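Uncharacterized protein (Neisseria meningitidis MC58, PDB 2R2A) is of unknown function but, as the N-terminal domain of a zonular occludens toxin-like membrane protein of the P-loop NTPase clan, probably binds a nucleotide. Local coordinates at residues Glu6-Gly12 with Val144-Ile150; Thr19-Val23 with Tyr189-Glu193; Met157-Trp163 with Ser176-Tyr182; Ala74-Tyr78 with Glu111-Trp115. All coordinates share one frame; numbering follows the deposited sequence.

Interaction 1 of 4, residues Glu6-Gly12 with Val144-Ile150; sequences EICLITG and VRKHYHI
Leu9 and His147 lie side by side on adjacent parallel strands and point the same way. Leu9 can be followed outward. Its CB meets Val144 CG1 at 3.9 Å. With CG opposite the backbone N (chi1 172°), the chain then runs along the imidazole, and CG lies 3.6 Å from His147 ND1. At the tip, CD2 sits over the centre of the His147 ring, 3.6 Å from its centroid, a CH-pi contact close to the ring normal. On the same face of the sheet, Thr11 OG1 reaches the edge of the His149 ring and shares a 2.7 Å hydrogen bond with ND1. Either atom could be the donor. The backbones are joined by a parallel ladder. Leu9 N donates to Lys146 O, Leu9 O accepts from Tyr148 N, and Thr11 N donates to Tyr148 O. The other face carries Cys8, Ile10 and Tyr148, where Cys8 SG meets the Tyr148 ring obliquely. Ile150 N closes the ladder on Thr11 O at 3.0 Å. Strand 7-11 lies between 144-152 and 125-130 in the sheet. Strand 158-163 follows beyond 144-152, and helix 18-28 packs on Ile10, Tyr148 and Ile150.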
# COMPACT_ATOMS: atom_id res chain seq x y z
N GLU A 6 -5.17 9.01 -3.07
CA GLU A 6 -6.11 7.94 -2.82
C GLU A 6 -5.43 6.78 -2.06
O GLU A 6 -4.21 6.80 -1.87
CB GLU A 6 -6.79 7.49 -4.13
CG GLU A 6 -5.97 6.52 -4.98
CD GLU A 6 -6.76 5.93 -6.15
OE1 GLU A 6 -7.87 6.41 -6.45
OE2 GLU A 6 -6.25 4.97 -6.78
N ILE A 7 -6.25 5.84 -1.61
CA ILE A 7 -5.78 4.60 -1.00
C ILE A 7 -6.08 3.43 -1.94
O ILE A 7 -7.22 3.20 -2.35
CB ILE A 7 -6.42 4.28 0.38
CG1 ILE A 7 -6.17 5.45 1.35
CG2 ILE A 7 -5.83 2.93 0.92
CD1 ILE A 7 -6.76 5.21 2.73
N CYS A 8 -5.01 2.71 -2.26
CA CYS A 8 -5.04 1.59 -3.19
C CYS A 8 -4.68 0.32 -2.42
O CYS A 8 -3.68 0.29 -1.69
CB CYS A 8 -4.03 1.83 -4.31
SG CYS A 8 -3.86 0.42 -5.45
N LEU A 9 -5.49 -0.72 -2.62
CA LEU A 9 -5.27 -2.03 -1.99
C LEU A 9 -4.79 -3.07 -3.03
O LEU A 9 -5.37 -3.18 -4.13
CB LEU A 9 -6.56 -2.48 -1.33
CG LEU A 9 -6.65 -3.90 -0.76
CD1 LEU A 9 -5.63 -4.15 0.36
CD2 LEU A 9 -8.06 -4.18 -0.23
N ILE A 10 -3.75 -3.83 -2.70
CA ILE A 10 -3.32 -4.91 -3.56
C ILE A 10 -3.35 -6.20 -2.73
O ILE A 10 -2.71 -6.29 -1.69
CB ILE A 10 -1.95 -4.67 -4.16
CG1 ILE A 10 -1.90 -3.39 -5.06
CG2 ILE A 10 -1.58 -5.92 -5.00
CD1 ILE A 10 -0.43 -2.85 -5.29
N THR A 11 -4.05 -7.23 -3.18
CA THR A 11 -4.13 -8.47 -2.44
C THR A 11 -3.81 -9.67 -3.33
O THR A 11 -3.74 -9.53 -4.58
CB THR A 11 -5.55 -8.69 -1.76
OG1 THR A 11 -6.59 -8.66 -2.77
CG2 THR A 11 -5.77 -7.54 -0.73
N GLY A 12 -3.57 -10.79 -2.68
CA GLY A 12 -3.18 -12.04 -3.36
C GLY A 12 -2.29 -12.86 -2.46
O GLY A 12 -1.71 -12.36 -1.50
N VAL A 144 -10.77 2.70 0.59
CA VAL A 144 -10.06 2.23 -0.60
C VAL A 144 -10.84 2.65 -1.82
O VAL A 144 -12.07 2.49 -1.85
CB VAL A 144 -9.91 0.67 -0.58
CG1 VAL A 144 -9.42 0.15 -1.97
CG2 VAL A 144 -9.00 0.25 0.57
N ARG A 145 -10.15 3.20 -2.82
CA ARG A 145 -10.79 3.63 -4.09
C ARG A 145 -10.21 2.90 -5.31
O ARG A 145 -10.62 3.14 -6.44
CB ARG A 145 -10.70 5.16 -4.27
CG ARG A 145 -11.71 5.89 -3.39
CD ARG A 145 -11.85 7.37 -3.82
NE ARG A 145 -12.45 8.19 -2.77
CZ ARG A 145 -13.66 8.74 -2.82
NH1 ARG A 145 -14.44 8.58 -3.90
NH2 ARG A 145 -14.10 9.47 -1.80
N LYS A 146 -9.25 2.00 -5.07
CA LYS A 146 -8.76 1.10 -6.11
C LYS A 146 -8.28 -0.20 -5.45
O LYS A 146 -7.46 -0.19 -4.53
CB LYS A 146 -7.65 1.76 -6.97
CG LYS A 146 -7.02 0.82 -8.03
CD LYS A 146 -6.37 1.58 -9.20
CE LYS A 146 -4.92 2.11 -8.90
NZ LYS A 146 -4.03 2.36 -10.17
N HIS A 147 -8.80 -1.35 -5.88
CA HIS A 147 -8.40 -2.63 -5.30
C HIS A 147 -7.95 -3.54 -6.43
O HIS A 147 -8.69 -3.73 -7.36
CB HIS A 147 -9.57 -3.21 -4.48
CG HIS A 147 -9.38 -4.57 -3.88
ND1 HIS A 147 -8.17 -5.21 -3.74
CD2 HIS A 147 -10.29 -5.37 -3.27
CE1 HIS A 147 -8.34 -6.36 -3.10
NE2 HIS A 147 -9.63 -6.47 -2.82
N TYR A 148 -6.69 -3.98 -6.41
CA TYR A 148 -6.23 -5.01 -7.35
C TYR A 148 -6.06 -6.29 -6.60
O TYR A 148 -5.51 -6.29 -5.48
CB TYR A 148 -4.84 -4.65 -7.86
CG TYR A 148 -4.78 -3.46 -8.77
CD1 TYR A 148 -5.40 -3.45 -10.02
CD2 TYR A 148 -4.04 -2.35 -8.39
CE1 TYR A 148 -5.26 -2.32 -10.89
CE2 TYR A 148 -3.93 -1.24 -9.21
CZ TYR A 148 -4.54 -1.23 -10.46
OH TYR A 148 -4.38 -0.11 -11.27
N HIS A 149 -6.49 -7.38 -7.19
CA HIS A 149 -6.25 -8.67 -6.58
C HIS A 149 -5.64 -9.58 -7.68
O HIS A 149 -6.14 -9.61 -8.83
CB HIS A 149 -7.56 -9.29 -6.07
CG HIS A 149 -7.36 -10.68 -5.53
ND1 HIS A 149 -6.94 -10.91 -4.23
CD2 HIS A 149 -7.49 -11.90 -6.10
CE1 HIS A 149 -6.85 -12.22 -4.03
NE2 HIS A 149 -7.13 -12.83 -5.16
N ILE A 150 -4.57 -10.28 -7.35
CA ILE A 150 -3.94 -11.20 -8.29
C ILE A 150 -4.53 -12.59 -8.07
O ILE A 150 -4.36 -13.21 -7.01
CB ILE A 150 -2.38 -11.22 -8.11
CG1 ILE A 150 -1.83 -9.79 -8.23
CG2 ILE A 150 -1.75 -12.19 -9.16
CD1 ILE A 150 -0.37 -9.69 -7.74

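Interaction 2 of 4, residues Thr19-Val23 with Tyr189-Glu193; sequences TLKMV and YDLYE. With SO4 (sulfate ion), chain C.
Two tyrosine rings, Tyr189 and Tyr192, meet the side chains of Leu20, Thr19 and Val23. Leu20 CD2 lies over one face of the Tyr189 ring in a CH-pi contact, 4.2 Å from the centroid. The Tyr192 ring is approached obliquely by Thr19 CG2, Leu20 CD2 and Val23 CG2. The helix belongs to what looks like a P-loop (Walker A) motif. Thr19 falls at its hydroxyl position, just after Lys18. The segment 189-193 is a loop near the C-terminal end of the modelled chain.

Thr19 faces two ways. Its CG2 stands opposite the backbone N (chi1 -62° for OG1) and touches Tyr192 CZ at 3.6 Å. Its backbone N turns to the bound sulfate. Leu20 is shared between the rings: CD1 meets Tyr189 OH at 3.7 Å, and CD2 meets Tyr192 CD2, also at 3.7 Å. One turn on, Val23 CG1 packs on Leu191 CB at 3.8 Å and on Tyr192 CB. No hydrogen bond joins the two segments. The contact is apolar packing at the surface, and Val188 adds to it against Leu20 and Val23.

The sulfate probably comes from the crystallisation liquor. Its position is consistent with a phosphate site. Gly15 N, Gly17 N and Lys18 NZ also bind it, and Thr19 N donates to its O3 at 3.0 Å, with an N-H...O angle of 166°.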
# COMPACT_ATOMS: atom_id res chain seq x y z
N THR A 19 4.41 -7.66 -4.76
CA THR A 19 5.51 -6.71 -4.66
C THR A 19 6.05 -6.34 -6.04
O THR A 19 6.31 -5.16 -6.30
CB THR A 19 6.66 -7.20 -3.74
OG1 THR A 19 6.16 -7.37 -2.41
CG2 THR A 19 7.77 -6.14 -3.66
N LEU A 20 6.22 -7.31 -6.92
CA LEU A 20 6.73 -6.97 -8.28
C LEU A 20 5.74 -6.10 -9.05
O LEU A 20 6.15 -5.19 -9.76
CB LEU A 20 7.00 -8.23 -9.09
CG LEU A 20 8.20 -9.04 -8.64
CD1 LEU A 20 8.14 -10.33 -9.37
CD2 LEU A 20 9.49 -8.27 -8.96
N LYS A 21 4.43 -6.37 -8.91
CA LYS A 21 3.45 -5.44 -9.50
C LYS A 21 3.60 -4.01 -8.93
O LYS A 21 3.57 -3.02 -9.67
CB LYS A 21 2.02 -5.98 -9.34
CG LYS A 21 0.94 -5.06 -9.94
CD LYS A 21 1.18 -4.97 -11.46
CE LYS A 21 0.21 -4.03 -12.17
NZ LYS A 21 0.61 -4.12 -13.64
N MSE A 22 3.74 -3.91 -7.61
CA MSE A 22 3.95 -2.60 -6.97
C MSE A 22 5.18 -1.87 -7.53
O MSE A 22 5.09 -0.70 -7.93
CB MSE A 22 4.01 -2.77 -5.45
CG MSE A 22 4.14 -1.46 -4.63
SE MSE A 22 2.49 -0.40 -4.70
CE MSE A 22 3.06 1.14 -5.85
N VAL A 23 6.32 -2.56 -7.56
CA VAL A 23 7.55 -1.97 -8.14
C VAL A 23 7.36 -1.58 -9.62
O VAL A 23 7.82 -0.53 -10.07
CB VAL A 23 8.77 -2.91 -7.96
CG1 VAL A 23 10.07 -2.28 -8.56
CG2 VAL A 23 8.96 -3.32 -6.47
N TYR A 189 13.36 -5.93 -12.23
CA TYR A 189 14.48 -6.33 -11.37
C TYR A 189 15.68 -5.37 -11.33
O TYR A 189 16.59 -5.53 -10.50
CB TYR A 189 14.92 -7.74 -11.70
CG TYR A 189 14.01 -8.77 -11.08
CD1 TYR A 189 13.95 -8.93 -9.69
CD2 TYR A 189 13.20 -9.58 -11.87
CE1 TYR A 189 13.14 -9.88 -9.10
CE2 TYR A 189 12.37 -10.55 -11.29
CZ TYR A 189 12.36 -10.69 -9.90
OH TYR A 189 11.56 -11.63 -9.31
N ASP A 190 15.68 -4.36 -12.20
CA ASP A 190 16.68 -3.30 -12.12
C ASP A 190 16.40 -2.39 -10.92
O ASP A 190 17.26 -1.60 -10.50
CB ASP A 190 16.69 -2.47 -13.41
CG ASP A 190 17.15 -3.28 -14.63
OD1 ASP A 190 17.70 -4.40 -14.45
OD2 ASP A 190 16.96 -2.78 -15.76
N LEU A 191 15.19 -2.51 -10.38
CA LEU A 191 14.69 -1.63 -9.33
C LEU A 191 14.45 -2.36 -8.00
O LEU A 191 14.14 -1.73 -6.99
CB LEU A 191 13.38 -1.00 -9.80
CG LEU A 191 13.38 -0.10 -11.03
CD1 LEU A 191 11.95 0.31 -11.34
CD2 LEU A 191 14.21 1.12 -10.79
N TYR A 192 14.57 -3.69 -8.03
CA TYR A 192 14.14 -4.53 -6.92
C TYR A 192 14.92 -5.84 -6.89
O TYR A 192 15.24 -6.39 -7.94
CB TYR A 192 12.63 -4.81 -7.01
CG TYR A 192 12.10 -5.76 -5.95
CD1 TYR A 192 11.95 -5.35 -4.64
CD2 TYR A 192 11.76 -7.08 -6.25
CE1 TYR A 192 11.48 -6.19 -3.65
CE2 TYR A 192 11.28 -7.95 -5.25
CZ TYR A 192 11.13 -7.48 -3.96
OH TYR A 192 10.70 -8.30 -2.93
N GLU A 193 15.24 -6.31 -5.68
CA GLU A 193 15.85 -7.63 -5.44
C GLU A 193 15.14 -8.23 -4.21
O GLU A 193 14.95 -7.54 -3.21
CB GLU A 193 17.36 -7.47 -5.19
CG GLU A 193 18.24 -8.45 -5.98
CD GLU A 193 19.72 -8.08 -5.97
OE1 GLU A 193 20.32 -8.03 -4.87
OE2 GLU A 193 20.30 -7.85 -7.06
S SO4 C . 4.20 -11.55 -3.37
O1 SO4 C . 4.33 -12.18 -2.11
O2 SO4 C . 4.80 -12.28 -4.44
O3 SO4 C . 4.78 -10.23 -3.20
O4 SO4 C . 2.76 -11.45 -3.65

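Interaction 3 of 4, residues Met157-Trp163 with Ser176-Tyr182; sequences MRTLLEW and SAFSSIY
An antiparallel pair of strands, 158-163 and 178-181, forms one edge of the mixed sheet in this P-loop NTPase-like domain. Leu160 and Ser180 make a hydrogen-bonded pair, with Leu160 N to Ser180 O at 2.7 Å and Ser180 N to Leu160 O at 2.9 Å. Glu162 and Phe178 make a second such pair. Between them, Leu161 and Ser179 are a non-hydrogen-bonded pair, and Leu161 CD2 touches Ser179 OG.

Aromatic contacts lie at both ends. At one, Tyr182 CE2 sits over the centre of one face of the Arg158 guanidinium and lies 3.4 Å from Arg158 CZ. The two planes are 31° apart, so the groups are not quite parallel. The arginine chain bends at chi3 (-69°), which brings the guanidinium over the CD2-CE2 side of the Tyr182 ring. Arg158 NH1 donates to a water at 2.7 Å, and that water donates to Tyr182 OH. NH1 also bonds to Ser16 O, and Tyr182 OH to Gly17 O. The pair is therefore tied to the probable P-loop by two further bonds. Tyr182 N donates to Arg158 O from well above the carbonyl plane.

At the other end, Ala177 CB lies over one face of the Trp163 indole, offset toward the rim, in a CH-pi contact 3.8 Å from the five-membered ring centroid. Trp163 NE1 and Ser176 OG both bond to Met173 O.

Strand 158-163 runs between 178-181 and 144-152. Tyr182 packs on Ile150 of strand 144-152 and on Leu20 and Lys21 of helix 18-28.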
# COMPACT_ATOMS: atom_id res chain seq x y z
N MSE A 157 -1.54 -19.21 -14.60
CA MSE A 157 -2.03 -17.99 -15.39
C MSE A 157 -2.55 -17.03 -14.36
O MSE A 157 -3.49 -17.37 -13.64
CB MSE A 157 -3.17 -18.19 -16.47
CG MSE A 157 -3.92 -16.79 -16.94
SE MSE A 157 -5.44 -16.43 -18.33
CE MSE A 157 -6.99 -16.75 -17.18
N ARG A 158 -1.96 -15.85 -14.28
CA ARG A 158 -2.42 -14.87 -13.34
C ARG A 158 -3.24 -13.81 -14.04
O ARG A 158 -2.90 -13.39 -15.13
CB ARG A 158 -1.22 -14.20 -12.65
CG ARG A 158 -0.54 -15.15 -11.60
CD ARG A 158 0.76 -14.56 -11.08
NE ARG A 158 1.81 -14.54 -12.11
CZ ARG A 158 3.04 -14.07 -11.90
NH1 ARG A 158 3.35 -13.59 -10.70
NH2 ARG A 158 3.94 -14.09 -12.89
N THR A 159 -4.35 -13.49 -13.40
CA THR A 159 -5.28 -12.44 -13.79
C THR A 159 -5.24 -11.35 -12.72
O THR A 159 -5.28 -11.63 -11.49
CB THR A 159 -6.70 -13.03 -13.81
OG1 THR A 159 -6.71 -14.13 -14.72
CG2 THR A 159 -7.74 -11.97 -14.31
N LEU A 160 -5.17 -10.10 -13.17
CA LEU A 160 -5.32 -9.00 -12.29
C LEU A 160 -6.83 -8.59 -12.28
O LEU A 160 -7.36 -8.25 -13.32
CB LEU A 160 -4.47 -7.85 -12.84
CG LEU A 160 -4.41 -6.69 -11.90
CD1 LEU A 160 -3.50 -7.11 -10.74
CD2 LEU A 160 -3.85 -5.52 -12.67
N LEU A 161 -7.46 -8.66 -11.12
CA LEU A 161 -8.86 -8.24 -10.94
C LEU A 161 -8.80 -6.83 -10.38
O LEU A 161 -7.98 -6.53 -9.46
CB LEU A 161 -9.57 -9.18 -9.96
CG LEU A 161 -9.60 -10.70 -10.32
CD1 LEU A 161 -10.32 -11.46 -9.22
CD2 LEU A 161 -10.33 -10.91 -11.64
N GLU A 162 -9.66 -5.97 -10.88
CA GLU A 162 -9.67 -4.58 -10.43
C GLU A 162 -11.09 -4.10 -10.08
O GLU A 162 -12.03 -4.27 -10.88
CB GLU A 162 -9.11 -3.65 -11.50
CG GLU A 162 -8.97 -2.23 -10.98
CD GLU A 162 -8.65 -1.21 -12.04
OE1 GLU A 162 -8.14 -1.56 -13.13
OE2 GLU A 162 -8.91 -0.02 -11.74
N TRP A 163 -11.21 -3.48 -8.91
CA TRP A 163 -12.47 -2.84 -8.50
C TRP A 163 -12.16 -1.41 -8.08
O TRP A 163 -11.00 -1.07 -7.82
CB TRP A 163 -13.10 -3.56 -7.30
CG TRP A 163 -13.44 -5.03 -7.48
CD1 TRP A 163 -14.64 -5.56 -7.84
CD2 TRP A 163 -12.58 -6.13 -7.19
NE1 TRP A 163 -14.59 -6.94 -7.82
CE2 TRP A 163 -13.33 -7.31 -7.44
CE3 TRP A 163 -11.23 -6.23 -6.80
CZ2 TRP A 163 -12.76 -8.59 -7.29
CZ3 TRP A 163 -10.67 -7.50 -6.61
CH2 TRP A 163 -11.45 -8.67 -6.87
N SER A 176 -17.65 -8.99 -10.73
CA SER A 176 -17.84 -7.54 -10.78
C SER A 176 -16.53 -6.75 -11.02
O SER A 176 -16.53 -5.52 -11.07
CB SER A 176 -18.54 -7.03 -9.53
OG SER A 176 -17.76 -7.21 -8.37
N ALA A 177 -15.44 -7.48 -11.17
CA ALA A 177 -14.11 -6.88 -11.44
C ALA A 177 -13.89 -6.66 -12.93
O ALA A 177 -14.51 -7.31 -13.77
CB ALA A 177 -13.02 -7.80 -10.88
N PHE A 178 -12.94 -5.78 -13.24
CA PHE A 178 -12.39 -5.70 -14.55
C PHE A 178 -11.15 -6.62 -14.49
O PHE A 178 -10.27 -6.42 -13.66
CB PHE A 178 -11.96 -4.27 -14.86
CG PHE A 178 -13.07 -3.39 -15.41
CD1 PHE A 178 -14.43 -3.58 -15.05
CD2 PHE A 178 -12.75 -2.34 -16.25
CE1 PHE A 178 -15.44 -2.75 -15.56
CE2 PHE A 178 -13.75 -1.51 -16.75
CZ PHE A 178 -15.10 -1.73 -16.43
N SER A 179 -11.08 -7.57 -15.41
CA SER A 179 -10.05 -8.59 -15.41
C SER A 179 -9.08 -8.24 -16.54
O SER A 179 -9.54 -7.98 -17.69
CB SER A 179 -10.70 -9.94 -15.76
OG SER A 179 -11.32 -10.51 -14.62
N SER A 180 -7.79 -8.27 -16.23
CA SER A 180 -6.74 -8.15 -17.25
C SER A 180 -5.60 -9.12 -16.96
O SER A 180 -5.43 -9.64 -15.85
CB SER A 180 -6.21 -6.71 -17.36
OG SER A 180 -5.72 -6.27 -16.11
N ILE A 181 -4.84 -9.41 -18.01
CA ILE A 181 -3.71 -10.31 -17.83
C ILE A 181 -2.68 -9.63 -16.89
O ILE A 181 -2.45 -8.45 -16.99
CB ILE A 181 -3.09 -10.65 -19.21
CG1 ILE A 181 -2.07 -11.77 -19.07
CG2 ILE A 181 -2.56 -9.39 -19.91
CD1 ILE A 181 -2.72 -13.07 -18.61
N TYR A 182 -2.09 -10.41 -15.99
CA TYR A 182 -1.07 -9.86 -15.07
C TYR A 182 0.16 -9.48 -15.89
O TYR A 182 0.61 -10.27 -16.71
CB TYR A 182 -0.75 -10.94 -14.05
CG TYR A 182 0.37 -10.61 -13.09
CD1 TYR A 182 0.12 -9.88 -11.94
CD2 TYR A 182 1.69 -11.05 -13.35
CE1 TYR A 182 1.15 -9.58 -11.06
CE2 TYR A 182 2.73 -10.76 -12.46
CZ TYR A 182 2.44 -10.00 -11.33
OH TYR A 182 3.45 -9.73 -10.46
O HOH W 1 5.56 -12.02 -10.35

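Interaction 4 of 4, residues Ala74-Tyr78 with Glu111-Trp115; sequences AHDMY and ENVQW
Asn112 enters the turn before helix 77-80 with its amide, and this is the tight part of the contact. OD1 accepts from Tyr78 N at 3.0 Å, nearly in line with the carbonyl bond. ND2 donates to Ala74 O, also at 3.0 Å, in a more bent bond with an N-H...O angle of 134°. The two bonds use both ends of the amide and so fix its rotation. His75 O lies 3.3 Å from Asn112 CG.

Aromatic packing closes around this point. Glu111 CB sits over the centre of the Tyr78 ring in a CH-pi contact, 3.7 Å from the centroid. Tyr78 CG stands between the backbone N and the carbonyl carbon (chi1 69°), and the ring lies against the helix 111-114. Tyr78 CB also touches Trp115 CD1 at 3.4 Å. Met77, a selenomethionine, brings SE to Trp115 CZ2 at 3.6 Å in an oblique Met-aromatic contact.

The looser side faces water and the exposed Glu111. A water accepts from Asn112 ND2 at 2.9 Å and lies near His75 ND1, a weak contact. Glu111 is modelled in two conformers, so the position of its carboxylate is not fixed. His75 points away and bonds through NE2 to Thr59 O.

This is packing between two short helices, 77-80 and 111-114, with an asparagine side chain bonding to main-chain atoms at the start of the first.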
# COMPACT_ATOMS: atom_id res chain seq x y z
N ALA A 74 5.83 2.80 11.62
CA ALA A 74 4.57 2.96 10.92
C ALA A 74 3.46 3.27 11.93
O ALA A 74 2.38 3.76 11.55
CB ALA A 74 4.21 1.69 10.10
N HIS A 75 3.74 2.98 13.21
CA HIS A 75 2.70 2.98 14.23
C HIS A 75 2.31 4.35 14.75
O HIS A 75 1.20 4.50 15.26
CB HIS A 75 3.00 1.96 15.34
CG HIS A 75 3.02 0.55 14.83
ND1 HIS A 75 1.88 -0.23 14.73
CD2 HIS A 75 4.03 -0.20 14.33
CE1 HIS A 75 2.20 -1.40 14.22
NE2 HIS A 75 3.49 -1.41 13.95
N ASP A 76 3.18 5.34 14.60
CA ASP A 76 2.78 6.70 14.90
C ASP A 76 2.83 7.59 13.65
O ASP A 76 3.19 8.75 13.73
CB ASP A 76 3.60 7.30 16.04
CG ASP A 76 5.10 7.26 15.78
OD1 ASP A 76 5.53 6.85 14.68
OD2 ASP A 76 5.85 7.67 16.69
N MSE A 77 2.44 7.01 12.50
CA MSE A 77 2.38 7.73 11.23
C MSE A 77 1.48 8.95 11.35
O MSE A 77 1.74 9.98 10.74
CB MSE A 77 1.84 6.82 10.13
CG MSE A 77 2.06 7.36 8.70
SE MSE A 77 1.46 6.05 7.38
CE MSE A 77 2.80 4.69 7.66
N TYR A 78 0.41 8.82 12.15
CA TYR A 78 -0.50 9.91 12.38
C TYR A 78 0.23 11.18 12.88
O TYR A 78 -0.25 12.28 12.68
CB TYR A 78 -1.63 9.50 13.34
CG TYR A 78 -1.19 9.26 14.77
CD1 TYR A 78 -0.71 8.00 15.18
CD2 TYR A 78 -1.29 10.27 15.73
CE1 TYR A 78 -0.31 7.78 16.51
CE2 TYR A 78 -0.89 10.06 17.03
CZ TYR A 78 -0.41 8.83 17.42
OH TYR A 78 -0.02 8.65 18.72
N GLU A 111 -5.67 6.27 17.11
CA GLU A 111 -5.20 7.48 16.45
C GLU A 111 -4.57 7.19 15.09
O GLU A 111 -4.77 7.96 14.15
CB GLU A 111 -4.23 8.22 17.35
CG GLU A 111 -4.92 8.98 18.46
CD GLU A 111 -4.03 10.02 19.04
OE1 GLU A 111 -3.70 11.00 18.32
OE2 GLU A 111 -3.65 9.85 20.21
N ASN A 112 -3.83 6.08 14.98
CA ASN A 112 -3.17 5.72 13.70
C ASN A 112 -4.12 5.25 12.58
O ASN A 112 -3.72 5.06 11.43
CB ASN A 112 -2.03 4.72 13.90
CG ASN A 112 -0.97 4.84 12.80
OD1 ASN A 112 -0.57 5.95 12.45
ND2 ASN A 112 -0.50 3.71 12.27
N VAL A 113 -5.39 5.09 12.93
CA VAL A 113 -6.46 4.83 11.96
C VAL A 113 -7.29 6.09 11.72
O VAL A 113 -7.65 6.35 10.58
CB VAL A 113 -7.39 3.66 12.44
CG1 VAL A 113 -8.64 3.50 11.55
CG2 VAL A 113 -6.63 2.34 12.53
N GLN A 114 -7.58 6.86 12.78
CA GLN A 114 -8.49 8.02 12.70
C GLN A 114 -8.11 9.02 11.60
O GLN A 114 -8.98 9.65 10.99
CB GLN A 114 -8.56 8.78 14.05
CG GLN A 114 -9.19 7.98 15.18
CD GLN A 114 -9.37 8.75 16.47
OE1 GLN A 114 -8.60 9.67 16.79
NE2 GLN A 114 -10.38 8.36 17.24
N TRP A 115 -6.81 9.18 11.39
CA TRP A 115 -6.29 10.18 10.45
C TRP A 115 -6.49 9.81 8.99
O TRP A 115 -6.44 10.68 8.12
CB TRP A 115 -4.80 10.44 10.71
CG TRP A 115 -3.91 9.36 10.25
CD1 TRP A 115 -3.59 8.22 10.93
CD2 TRP A 115 -3.20 9.29 9.00
NE1 TRP A 115 -2.74 7.44 10.18
CE2 TRP A 115 -2.48 8.07 8.99
CE3 TRP A 115 -3.12 10.13 7.88
CZ2 TRP A 115 -1.67 7.67 7.92
CZ3 TRP A 115 -2.31 9.74 6.80
CH2 TRP A 115 -1.61 8.51 6.83
O HOH W 2 -1.01 1.20 13.65

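Overall arrangement
Interactions 1 and 3 are parts of one mixed sheet. Their centres are 12 Å apart, and strands 144-152 and 158-163 are neighbours, probably bonded through His149 O and Leu161 N at 2.8 Å. Interaction 2 lies on the helix that follows strand 7-11, and Ile10 CD1 meets Met22 SE at 3.9 Å. Interactions 1, 2 and 3 all adjoin the apparent P-loop. Interaction 1 supplies Gly12, interaction 2 includes Thr19, whose N binds the sulfate, and interaction 3 reaches Ser16 and Gly17. Interaction 4 touches none of them. Its nearest atoms are about 7 Å from interaction 1, with centres 20 Å apart. Its centre is about 31 Å from that of interaction 3 and 27 Å from that of interaction 2.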